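Local coordinates for conserved lipoprotein, putative (Clostridium novyi, PDB 4L1N), which is of unknown function but is probably a membrane-attached lipoprotein with an all-beta domain of the DUF4652 family, grouped with the beta-propellers, at residues V171-K176 and D182-V187; S61-A66 and K95-N100. One frame throughout, in Å; residues are numbered along the deposited sequence.

Contact 1: residues V171-K176 and D182-V187; sequences VVYAVK and DVQILV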
loop_
_atom_site.group_PDB
_atom_site.type_symbol
_atom_site.label_atom_id
_atom_site.label_comp_id
_atom_site.label_asym_id
_atom_site.label_seq_id
_atom_site.Cartn_x
_atom_site.Cartn_y
_atom_site.Cartn_z
ATOM N N VAL A 171 -7.694 -6.206 -5.409
ATOM C CA VAL A 171 -6.292 -6.105 -5.836
ATOM C C VAL A 171 -5.445 -6.561 -4.638
ATOM O O VAL A 171 -5.641 -6.037 -3.546
ATOM C CB VAL A 171 -5.928 -4.686 -6.318
ATOM C CG1 VAL A 171 -4.443 -4.573 -6.642
ATOM C CG2 VAL A 171 -6.784 -4.264 -7.518
ATOM N N VAL A 172 -4.615 -7.607 -4.802
ATOM C CA VAL A 172 -3.822 -8.158 -3.692
ATOM C C VAL A 172 -2.396 -7.601 -3.724
ATOM O O VAL A 172 -1.820 -7.393 -2.653
ATOM C CB VAL A 172 -3.828 -9.719 -3.556
ATOM C CG1 VAL A 172 -5.182 -10.234 -3.102
ATOM C CG2 VAL A 172 -3.394 -10.425 -4.829
ATOM N N TYR A 173 -1.835 -7.348 -4.925
ATOM C CA TYR A 173 -0.501 -6.762 -5.122
ATOM C C TYR A 173 -0.307 -6.298 -6.577
ATOM O O TYR A 173 -1.196 -6.492 -7.398
ATOM C CB TYR A 173 0.620 -7.736 -4.696
ATOM C CG TYR A 173 0.702 -9.022 -5.482
ATOM C CD1 TYR A 173 1.496 -9.116 -6.622
ATOM C CD2 TYR A 173 0.076 -10.183 -5.027
ATOM C CE1 TYR A 173 1.621 -10.318 -7.326
ATOM C CE2 TYR A 173 0.158 -11.380 -5.747
ATOM C CZ TYR A 173 0.970 -11.455 -6.873
ATOM O OH TYR A 173 1.108 -12.639 -7.568
ATOM N N ALA A 174 0.856 -5.678 -6.886
ATOM C CA ALA A 174 1.241 -5.183 -8.206
ATOM C C ALA A 174 2.759 -5.126 -8.361
ATOM O O ALA A 174 3.510 -4.946 -7.387
ATOM C CB ALA A 174 0.644 -3.812 -8.468
ATOM N N VAL A 175 3.200 -5.318 -9.613
ATOM C CA VAL A 175 4.586 -5.325 -10.068
ATOM C C VAL A 175 4.657 -4.354 -11.239
ATOM O O VAL A 175 3.875 -4.494 -12.185
ATOM C CB VAL A 175 5.096 -6.745 -10.469
ATOM C CG1 VAL A 175 6.615 -6.787 -10.496
ATOM C CG2 VAL A 175 4.551 -7.847 -9.553
ATOM N N LYS A 176 5.559 -3.365 -11.171
ATOM C CA LYS A 176 5.715 -2.380 -12.229
ATOM C C LYS A 176 7.036 -2.577 -12.981
ATOM O O LYS A 176 8.073 -2.822 -12.362
ATOM C CB LYS A 176 5.637 -0.965 -11.640
ATOM C CG LYS A 176 5.592 0.147 -12.678
ATOM C CD LYS A 176 5.270 1.484 -12.072
ATOM C CE LYS A 176 5.399 2.573 -13.107
ATOM N NZ LYS A 176 6.818 2.998 -13.316
ATOM N N ASP A 182 1.520 -4.970 -13.699
ATOM C CA ASP A 182 0.822 -6.251 -13.609
ATOM C C ASP A 182 0.049 -6.239 -12.281
ATOM O O ASP A 182 0.666 -6.185 -11.216
ATOM C CB ASP A 182 1.832 -7.414 -13.644
ATOM C CG ASP A 182 2.288 -7.921 -14.989
ATOM O OD1 ASP A 182 1.913 -7.320 -16.010
ATOM O OD2 ASP A 182 3.014 -8.929 -15.021
ATOM N N VAL A 183 -1.282 -6.221 -12.333
ATOM C CA VAL A 183 -2.130 -6.113 -11.143
ATOM C C VAL A 183 -2.750 -7.484 -10.815
ATOM O O VAL A 183 -3.451 -8.044 -11.677
ATOM C CB VAL A 183 -3.213 -5.020 -11.381
ATOM C CG1 VAL A 183 -4.169 -4.893 -10.214
ATOM C CG2 VAL A 183 -2.591 -3.664 -11.701
ATOM N N GLN A 184 -2.497 -8.032 -9.576
ATOM C CA GLN A 184 -3.141 -9.287 -9.213
ATOM C C GLN A 184 -4.416 -9.015 -8.520
ATOM O O GLN A 184 -4.453 -8.273 -7.532
ATOM C CB GLN A 184 -2.295 -10.221 -8.358
ATOM C CG GLN A 184 -1.250 -10.930 -9.151
ATOM C CD GLN A 184 -1.738 -12.148 -9.836
ATOM O OE1 GLN A 184 -1.536 -12.299 -11.019
ATOM N NE2 GLN A 184 -2.326 -13.061 -9.111
ATOM N N ILE A 185 -5.473 -9.647 -9.019
ATOM C CA ILE A 185 -6.799 -9.498 -8.447
ATOM C C ILE A 185 -7.234 -10.858 -7.922
ATOM O O ILE A 185 -7.023 -11.849 -8.594
ATOM C CB ILE A 185 -7.771 -8.916 -9.528
ATOM C CG1 ILE A 185 -7.214 -7.621 -10.094
ATOM C CG2 ILE A 185 -9.196 -8.711 -8.994
ATOM C CD1 ILE A 185 -7.432 -7.442 -11.447
ATOM N N LEU A 186 -7.800 -10.907 -6.724
ATOM C CA LEU A 186 -8.399 -12.108 -6.152
ATOM C C LEU A 186 -9.936 -11.986 -6.325
ATOM O O LEU A 186 -10.575 -11.079 -5.753
ATOM C CB LEU A 186 -7.990 -12.287 -4.681
ATOM C CG LEU A 186 -8.723 -13.382 -3.868
ATOM C CD1 LEU A 186 -8.151 -14.753 -4.143
ATOM C CD2 LEU A 186 -8.699 -13.066 -2.360
ATOM N N VAL A 187 -10.503 -12.842 -7.190
ATOM C CA VAL A 187 -11.938 -12.840 -7.461
ATOM C C VAL A 187 -12.656 -13.945 -6.684
ATOM O O VAL A 187 -12.303 -15.099 -6.817
ATOM C CB VAL A 187 -12.247 -12.970 -8.949
ATOM C CG1 VAL A 187 -13.709 -12.647 -9.212
ATOM C CG2 VAL A 187 -11.330 -12.086 -9.784
#
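A beta hairpin of strands 169-177 and 180-188 carries this contact, and a classic beta bulge interrupts it where Val172 and Tyr173 together face Gln184. The evidence is the bonding: Val172 N reaches Gln184 O at 2.8 Å while Gln184 N reaches Tyr173 O at 3.0 Å, and Val172 takes a helix-like psi of -34°. Beyond the bulge, regular antiparallel pairing resumes. Val175 and Asp182 form a hydrogen-bonded pair, with Asp182 N 2.8 Å from Val175 O and the return bond from Val175 N to Asp182 O at 3.1 Å. Tyr173 CG sits between its backbone N and carbonyl carbon (chi1 63°), which brings one face of the ring against Gln184, whose CB stands over its centre, 3.8 Å from the ring centroid, in a CH-pi contact. The bent Gln184 chain runs the same way as the tyrosine, its amide plane 25° from the ring. Val172 CG2 also touches Gln184 CB, at 3.7 Å. Val171 CG1 meets Val183 CG1 at 3.6 Å on the other face, where Ala174 and Ile185 also lie. That apolar face packs on Leu148 of strand 147-152 and on Tyr162, whereas strand 196-204 continues the sheet beyond 180-188, its Thr200 and Thr202 bonding Gln184 OE1 and Asp182 OD1.

Contact 2: residues S61-A66 and K95-N100; sequences SKPTFA and KIYIKN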
loop_
_atom_site.group_PDB
_atom_site.type_symbol
_atom_site.label_atom_id
_atom_site.label_comp_id
_atom_site.label_asym_id
_atom_site.label_seq_id
_atom_site.Cartn_x
_atom_site.Cartn_y
_atom_site.Cartn_z
ATOM N N SER A 61 13.671 6.384 16.710
ATOM C CA SER A 61 12.554 5.528 16.294
ATOM C C SER A 61 12.945 4.589 15.151
ATOM O O SER A 61 13.764 4.957 14.308
ATOM C CB SER A 61 11.359 6.374 15.872
ATOM O OG SER A 61 11.500 6.862 14.547
ATOM N N LYS A 62 12.331 3.385 15.134
ATOM C CA LYS A 62 12.526 2.289 14.179
ATOM C C LYS A 62 11.339 1.309 14.251
ATOM O O LYS A 62 10.855 1.063 15.354
ATOM C CB LYS A 62 13.842 1.540 14.483
ATOM C CG LYS A 62 15.026 2.041 13.672
ATOM C CD LYS A 62 16.351 1.774 14.363
ATOM C CE LYS A 62 17.460 2.615 13.774
ATOM N NZ LYS A 62 18.631 2.710 14.689
ATOM N N PRO A 63 10.851 0.722 13.123
ATOM C CA PRO A 63 9.727 -0.238 13.215
ATOM C C PRO A 63 10.076 -1.477 14.054
ATOM O O PRO A 63 11.256 -1.839 14.135
ATOM C CB PRO A 63 9.468 -0.609 11.758
ATOM C CG PRO A 63 10.733 -0.298 11.042
ATOM C CD PRO A 63 11.282 0.904 11.722
ATOM N N THR A 64 9.064 -2.102 14.715
ATOM C CA THR A 64 9.270 -3.252 15.618
ATOM C C THR A 64 8.450 -4.491 15.204
ATOM O O THR A 64 8.659 -5.580 15.751
ATOM C CB THR A 64 8.945 -2.862 17.090
ATOM O OG1 THR A 64 7.545 -2.637 17.252
ATOM C CG2 THR A 64 9.712 -1.639 17.570
ATOM N N PHE A 65 7.520 -4.319 14.248
ATOM C CA PHE A 65 6.615 -5.365 13.762
ATOM C C PHE A 65 6.166 -5.008 12.336
ATOM O O PHE A 65 4.966 -4.866 12.064
ATOM C CB PHE A 65 5.421 -5.476 14.736
ATOM C CG PHE A 65 4.569 -6.712 14.629
ATOM C CD1 PHE A 65 5.140 -7.980 14.699
ATOM C CD2 PHE A 65 3.187 -6.614 14.513
ATOM C CE1 PHE A 65 4.347 -9.125 14.609
ATOM C CE2 PHE A 65 2.393 -7.761 14.426
ATOM C CZ PHE A 65 2.980 -9.009 14.483
ATOM N N ALA A 66 7.161 -4.851 11.429
ATOM C CA ALA A 66 6.972 -4.403 10.047
ATOM C C ALA A 66 7.404 -5.394 8.951
ATOM O O ALA A 66 8.113 -6.364 9.222
ATOM C CB ALA A 66 7.741 -3.118 9.845
ATOM N N LYS A 95 0.928 1.284 9.323
ATOM C CA LYS A 95 1.421 2.611 8.948
ATOM C C LYS A 95 2.533 2.462 7.896
ATOM O O LYS A 95 3.378 1.581 8.053
ATOM C CB LYS A 95 1.970 3.356 10.178
ATOM C CG LYS A 95 1.083 3.423 11.421
ATOM C CD LYS A 95 1.956 3.353 12.682
ATOM C CE LYS A 95 1.557 4.315 13.785
ATOM N NZ LYS A 95 2.678 4.577 14.749
ATOM N N ILE A 96 2.556 3.300 6.838
ATOM C CA ILE A 96 3.649 3.254 5.855
ATOM C C ILE A 96 4.821 4.070 6.422
ATOM O O ILE A 96 4.700 5.286 6.609
ATOM C CB ILE A 96 3.259 3.734 4.423
ATOM C CG1 ILE A 96 2.052 2.968 3.850
ATOM C CG2 ILE A 96 4.465 3.633 3.477
ATOM C CD1 ILE A 96 1.369 3.703 2.717
ATOM N N TYR A 97 5.939 3.397 6.709
ATOM C CA TYR A 97 7.162 4.003 7.252
ATOM C C TYR A 97 8.110 4.322 6.100
ATOM O O TYR A 97 8.371 3.435 5.296
ATOM C CB TYR A 97 7.815 3.025 8.250
ATOM C CG TYR A 97 7.483 3.267 9.707
ATOM C CD1 TYR A 97 6.191 3.612 10.105
ATOM C CD2 TYR A 97 8.452 3.122 10.696
ATOM C CE1 TYR A 97 5.878 3.818 11.448
ATOM C CE2 TYR A 97 8.149 3.324 12.041
ATOM C CZ TYR A 97 6.858 3.665 12.416
ATOM O OH TYR A 97 6.568 3.899 13.746
ATOM N N ILE A 98 8.551 5.587 5.962
ATOM C CA ILE A 98 9.481 6.018 4.902
ATOM C C ILE A 98 10.781 6.555 5.541
ATOM O O ILE A 98 10.775 7.128 6.640
ATOM C CB ILE A 98 8.861 7.017 3.871
ATOM C CG1 ILE A 98 7.658 6.380 3.175
ATOM C CG2 ILE A 98 9.880 7.457 2.788
ATOM C CD1 ILE A 98 6.582 7.216 3.155
ATOM N N LYS A 99 11.894 6.319 4.842
ATOM C CA LYS A 99 13.238 6.674 5.268
ATOM C C LYS A 99 14.002 7.355 4.140
ATOM O O LYS A 99 14.099 6.787 3.049
ATOM C CB LYS A 99 13.956 5.365 5.660
ATOM C CG LYS A 99 14.770 5.390 6.950
ATOM C CD LYS A 99 15.046 3.958 7.493
ATOM C CE LYS A 99 15.776 3.015 6.543
ATOM N NZ LYS A 99 15.985 1.666 7.136
ATOM N N ASN A 100 14.529 8.568 4.379
ATOM C CA ASN A 100 15.406 9.245 3.418
ATOM C C ASN A 100 16.793 8.756 3.762
ATOM O O ASN A 100 17.361 9.192 4.762
ATOM C CB ASN A 100 15.287 10.773 3.481
ATOM C CG ASN A 100 16.063 11.499 2.402
ATOM O OD1 ASN A 100 17.214 11.173 2.067
ATOM N ND2 ASN A 100 15.455 12.541 1.863
#
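Pro63 and Tyr97 mark the nearest approach of the two backbones, their CA atoms 7.8 Å apart, a spacing too wide for strand pairing and consistent with an irregular loop passing beside Tyr97 of strand 95-100. Both side chains leave their backbones toward the opposing segment, and they pass one another head to tail. Contact is concentrated on two ring carbons of the tyrosine, CD2 and CE2. Pro63 CD lies 3.7 Å from Tyr97 CD2, and Pro63 CB is 4.0 Å from the same ring carbon. Next to them, Pro63 N comes within 3.9 Å of Tyr97 CE2, so the imide nitrogen joins the proline ring carbons in touching the tyrosine. The preceding carbonyl carbon, Lys62 C, adds a more distant approach of 4.4 Å to Tyr97 CE2. Trp69 touches both Pro63 and Tyr97, extending this small apolar patch. The loop has polar moorings too: Glu82, on the neighbouring strand 77-82, accepts hydrogen bonds from the backbone N-H groups of Thr64 and Phe65, one on each carboxylate oxygen, and Lys106 on strand 105-111 bonds Ser61 O. Only 107 Å² is buried between the segments, and the sheet strand and loop share no hydrogen bond, so their direct chemistry is van der Waals contact between a proline and an aromatic ring; the loop also takes directional bonds from Glu82 and Lys106 on the strands flanking 95-100.

Contact 1 is the partly buried one, with five of its ten touching residues buried, whereas contact 2 is a surface contact of three residues. They hold different elements: 171-176 and 182-187 are adjacent strands of the three-stranded sheet, while 61-66 is a loop laid against 95-100, a strand of the nine-stranded sheet. The buried areas, 456 and 107 Å², reflect this difference. Main-chain bonds set the spacing in contact 1 and side chains fill both of its faces; between its own segments contact 2 has van der Waals touch and no hydrogen bond. Their centres lie about 24 Å apart on opposite sides of the chain's centre, and their nearest atoms are about 13 Å apart.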